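Local coordinates for protein pyroglutamyl-peptidase I (Fervidobacterium islandicum, PDB 6LTQ) that probably acts as a cysteine peptidase that removes the pyroglutamyl group from the N-terminus of peptides, at residues L181-L184 against P185-A189; T190-G193 against K194-K197. One frame throughout, in Å; residues are numbered along the deposited sequence.

Interactions 1 and 2 follow each other along one excursion of the chain, between strand 175-181 and helix 203-215, and their centres lie about 11 Å apart. Interaction 1 is buried and starts the short helix 185-189, combining one side-chain bond at the N-cap and first-turn backbone bonds with contacts round an aromatic ring. Interaction 2 is a surface contact farther from the centre of the chain, about 26 Å against 17 Å, where main-chain turn bonds, a water and aliphatic stems do the work. Val188 CG1 of the first packs on Glu196 O of the second, 3.5 Å apart, and Lys191 forms a cation-pi contact with Phe183. Both interactions also touch the second subunit.

Interaction 1 of 2, residues L181-L184 against P185-A189; sequences LPFL and PEQVA
Phe183 sets an edge of its ring against the side-chain amide of Gln187, four residues further on. OE1 of Gln187 sits near the ring plane, 3.5 Å from CD1 of Phe183, while the amide itself stands steeply to the ring, the two planes 77° apart. The root of the aromatic side chain meets Val188, whose CG2 comes to 3.8 Å from CB of Phe183. Lys191 adds a cation-pi contact to the same ring.

Next along the chain, Leu184 is where the loop leaving strand 175-181 turns into helix 185-189. It occupies the N-cap, and Gln187, at the third helical position, reaches back to it: the N-H of Leu184 donates to OE1 of Gln187 over 2.9 Å, nearly straight at 163° and with the donor tilted slightly from the carbonyl plane. The bond resembles the N3-to-N-cap half of a capping box, though leucine has no side-chain acceptor for the reciprocal bond. With CG anti to the carbonyl carbon (chi1 -61°) and the chain extended beyond it, the glutamine reaches back along the first turn, and NE2 of Gln187 is bonded to Gln83 and Glu28, which fixes the rotation of the group and keeps OE1 turned to the cap.

The carbonyl of Leu184 faces the helix. Its oxygen accepts from N of Gln187 at 2.9 Å, the donor lying above the carbonyl plane, and only weakly from N of Val188, at 3.4 Å. Pro185, with no N-H to offer, fills the first helical position, and its CD lies 3.5 Å from CB of Leu184. The leucine side chain runs alongside that of Glu186, CD1 of Leu184 being 4.0 Å from OE2 of Glu186, and also packs on Pro32, Leu203 and Gln206.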
loop_
_atom_site.group_PDB
_atom_site.type_symbol
_atom_site.label_atom_id
_atom_site.label_comp_id
_atom_site.label_asym_id
_atom_site.label_seq_id
_atom_site.Cartn_x
_atom_site.Cartn_y
_atom_site.Cartn_z
ATOM N N LEU D 181 -5.256 3.054 16.596
ATOM C CA LEU D 181 -4.679 1.758 16.899
ATOM C C LEU D 181 -4.880 0.778 15.745
ATOM O O LEU D 181 -5.947 0.767 15.104
ATOM C CB LEU D 181 -5.324 1.151 18.166
ATOM C CG LEU D 181 -5.258 2.023 19.411
ATOM C CD1 LEU D 181 -6.282 1.485 20.450
ATOM C CD2 LEU D 181 -3.837 2.035 19.968
ATOM N N PRO D 182 -3.883 -0.073 15.496
ATOM C CA PRO D 182 -4.049 -1.141 14.500
ATOM C C PRO D 182 -5.156 -2.105 14.895
ATOM O O PRO D 182 -5.548 -2.195 16.057
ATOM C CB PRO D 182 -2.684 -1.864 14.512
ATOM C CG PRO D 182 -1.692 -0.835 15.035
ATOM C CD PRO D 182 -2.510 -0.010 16.042
ATOM N N PHE D 183 -5.647 -2.844 13.901
ATOM C CA PHE D 183 -6.404 -4.060 14.187
ATOM C C PHE D 183 -5.623 -4.963 15.138
ATOM O O PHE D 183 -4.390 -5.035 15.086
ATOM C CB PHE D 183 -6.655 -4.841 12.905
ATOM C CG PHE D 183 -7.869 -4.423 12.144
ATOM C CD1 PHE D 183 -9.059 -4.123 12.793
ATOM C CD2 PHE D 183 -7.833 -4.389 10.772
ATOM C CE1 PHE D 183 -10.187 -3.789 12.070
ATOM C CE2 PHE D 183 -8.967 -4.041 10.036
ATOM C CZ PHE D 183 -10.139 -3.745 10.692
ATOM N N LEU D 184 -6.347 -5.669 16.008
ATOM C CA LEU D 184 -5.765 -6.812 16.688
ATOM C C LEU D 184 -5.570 -7.956 15.694
ATOM O O LEU D 184 -6.318 -8.074 14.718
ATOM C CB LEU D 184 -6.662 -7.293 17.842
ATOM C CG LEU D 184 -6.899 -6.291 18.979
ATOM C CD1 LEU D 184 -7.975 -6.836 19.934
ATOM C CD2 LEU D 184 -5.622 -5.970 19.752
ATOM N N PRO D 185 -4.584 -8.821 15.927
ATOM C CA PRO D 185 -4.396 -9.963 15.014
ATOM C C PRO D 185 -5.660 -10.798 14.838
ATOM O O PRO D 185 -5.962 -11.228 13.713
ATOM C CB PRO D 185 -3.264 -10.753 15.675
ATOM C CG PRO D 185 -2.515 -9.728 16.483
ATOM C CD PRO D 185 -3.570 -8.767 16.990
ATOM N N GLU D 186 -6.456 -10.978 15.898
ATOM C CA GLU D 186 -7.679 -11.770 15.741
ATOM C C GLU D 186 -8.668 -11.132 14.767
ATOM O O GLU D 186 -9.451 -11.845 14.120
ATOM C CB GLU D 186 -8.335 -11.985 17.100
ATOM C CG GLU D 186 -8.801 -10.706 17.739
ATOM C CD GLU D 186 -9.027 -10.867 19.220
ATOM O OE1 GLU D 186 -10.199 -11.066 19.617
ATOM O OE2 GLU D 186 -8.032 -10.805 19.978
ATOM N N GLN D 187 -8.644 -9.799 14.628
ATOM C CA GLN D 187 -9.535 -9.133 13.678
ATOM C C GLN D 187 -9.082 -9.328 12.238
ATOM O O GLN D 187 -9.908 -9.277 11.320
ATOM C CB GLN D 187 -9.626 -7.628 13.968
ATOM C CG GLN D 187 -10.192 -7.303 15.356
ATOM C CD GLN D 187 -10.208 -5.814 15.657
ATOM O OE1 GLN D 187 -9.200 -5.250 16.084
ATOM N NE2 GLN D 187 -11.367 -5.169 15.440
ATOM N N VAL D 188 -7.777 -9.490 12.011
ATOM C CA VAL D 188 -7.322 -9.742 10.644
ATOM C C VAL D 188 -7.471 -11.215 10.312
ATOM O O VAL D 188 -7.731 -11.575 9.157
ATOM C CB VAL D 188 -5.874 -9.260 10.452
ATOM C CG1 VAL D 188 -5.307 -9.678 9.067
ATOM C CG2 VAL D 188 -5.804 -7.730 10.615
ATOM N N ALA D 189 -7.332 -12.082 11.311
ATOM C CA ALA D 189 -7.391 -13.519 11.054
ATOM C C ALA D 189 -8.731 -13.961 10.458
ATOM O O ALA D 189 -8.783 -15.001 9.793
ATOM C CB ALA D 189 -7.081 -14.270 12.343
#

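Interaction 2 of 2, residues T190-G193 against K194-K197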
loop_
_atom_site.group_PDB
_atom_site.type_symbol
_atom_site.label_atom_id
_atom_site.label_comp_id
_atom_site.label_asym_id
_atom_site.label_seq_id
_atom_site.Cartn_x
_atom_site.Cartn_y
_atom_site.Cartn_z
ATOM N N THR D 190 -9.802 -13.189 10.658
ATOM C CA THR D 190 -11.133 -13.505 10.130
ATOM C C THR D 190 -11.418 -12.922 8.746
ATOM O O THR D 190 -12.509 -13.148 8.210
ATOM C CB THR D 190 -12.211 -13.034 11.108
ATOM O OG1 THR D 190 -12.177 -11.606 11.206
ATOM C CG2 THR D 190 -11.963 -13.630 12.480
ATOM N N LYS D 191 -10.487 -12.172 8.162
ATOM C CA LYS D 191 -10.744 -11.413 6.935
ATOM C C LYS D 191 -10.600 -12.289 5.686
ATOM O O LYS D 191 -9.802 -13.228 5.644
ATOM C CB LYS D 191 -9.802 -10.210 6.852
ATOM C CG LYS D 191 -9.972 -9.224 7.996
ATOM C CD LYS D 191 -11.217 -8.377 7.880
ATOM C CE LYS D 191 -11.409 -7.357 9.025
ATOM N NZ LYS D 191 -11.894 -7.982 10.281
ATOM N N GLU D 192 -11.315 -11.892 4.642
ATOM C CA GLU D 192 -11.604 -12.570 3.392
ATOM C C GLU D 192 -10.638 -12.058 2.358
ATOM O O GLU D 192 -10.257 -10.903 2.440
ATOM C CB GLU D 192 -12.948 -12.004 3.014
ATOM C CG GLU D 192 -12.856 -10.631 3.629
ATOM C CD GLU D 192 -14.033 -9.779 3.660
ATOM O OE1 GLU D 192 -14.231 -8.984 4.642
ATOM O OE2 GLU D 192 -14.846 -9.781 2.665
ATOM N N GLY D 193 -10.222 -12.882 1.414
ATOM C CA GLY D 193 -9.558 -12.247 0.286
ATOM C C GLY D 193 -8.341 -11.439 0.685
ATOM O O GLY D 193 -7.723 -11.663 1.713
ATOM N N LYS D 194 -8.104 -10.395 -0.082
ATOM C CA LYS D 194 -6.966 -9.516 0.098
ATOM C C LYS D 194 -6.872 -8.911 1.513
ATOM O O LYS D 194 -5.773 -8.563 1.976
ATOM C CB LYS D 194 -7.241 -8.365 -0.847
ATOM C CG LYS D 194 -7.522 -8.460 -2.372
ATOM C CD LYS D 194 -6.607 -8.905 -3.495
ATOM C CE LYS D 194 -6.718 -10.140 -4.428
ATOM N NZ LYS D 194 -5.278 -9.828 -5.184
ATOM N N LEU D 195 -8.001 -8.783 2.217
ATOM C CA LEU D 195 -7.965 -8.239 3.568
ATOM C C LEU D 195 -7.280 -9.162 4.564
ATOM O O LEU D 195 -6.942 -8.697 5.658
ATOM C CB LEU D 195 -9.375 -7.913 4.069
ATOM C CG LEU D 195 -10.146 -6.851 3.272
ATOM C CD1 LEU D 195 -11.375 -6.423 4.035
ATOM C CD2 LEU D 195 -9.283 -5.647 2.928
ATOM N N GLU D 196 -7.049 -10.439 4.223
ATOM C CA GLU D 196 -6.283 -11.312 5.108
ATOM C C GLU D 196 -4.852 -10.825 5.298
ATOM O O GLU D 196 -4.158 -11.309 6.209
ATOM C CB GLU D 196 -6.283 -12.748 4.544
ATOM C CG GLU D 196 -5.424 -12.923 3.284
ATOM C CD GLU D 196 -5.596 -14.286 2.606
ATOM O OE1 GLU D 196 -5.256 -14.405 1.403
ATOM O OE2 GLU D 196 -6.052 -15.237 3.270
ATOM N N LYS D 197 -4.402 -9.877 4.467
ATOM C CA LYS D 197 -3.043 -9.354 4.483
ATOM C C LYS D 197 -2.922 -8.016 5.203
ATOM O O LYS D 197 -1.878 -7.372 5.107
ATOM C CB LYS D 197 -2.521 -9.208 3.052
ATOM C CG LYS D 197 -2.539 -10.497 2.262
ATOM C CD LYS D 197 -1.986 -10.294 0.866
ATOM C CE LYS D 197 -1.505 -11.607 0.272
ATOM N NZ LYS D 197 -0.892 -11.409 -1.075
HETATM O O HOH W 1 -8.972 -15.348 4.369
#
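Glu196 donates its N-H to the carbonyl oxygen of Gly193, a 2.9 Å bond between N and O that is close to straight at 168°. It belongs to a run of overlapping 3-10 turns: N of Leu195 makes a weak bond of 3.1 Å to O of Glu192, and N of Lys197 in turn bonds to O of Lys194. Gly193 enters this run with a positive phi of 58°, a conformation that by itself favours glycine.

The side chain of Glu196 folds back over the bond its own backbone makes. With chi1 at 72°, CG stands between the backbone N and the carbonyl carbon, and comes to 3.1 Å from O of Gly193. Beyond CG the chain is extended, carrying the carboxylate out to a water that lies 3.1 Å from OE2 of Glu196 and 2.6 Å from O of Lys191, so that it links the main chain of Lys191 to the side chain of Glu196. OE2 also forms a salt bridge with Lys139 of the second subunit. Replacing Glu196 with alanine is likely to leave that lysine without its carboxylate mate and the water with one fewer anchor.

Beside this turn, the aliphatic stems of Lys191 and Leu195 cross obliquely, CB to CB at 3.6 Å. Farther out, the Lys191 chain bends away from the turn, and its amino group is held by a salt bridge to Glu28 and a hydrogen bond to O of Gln187, which anchors the start of the loop to helix 185-189. Nearer the backbone, CB of Lys191 lies 3.4 Å from O of Leu195.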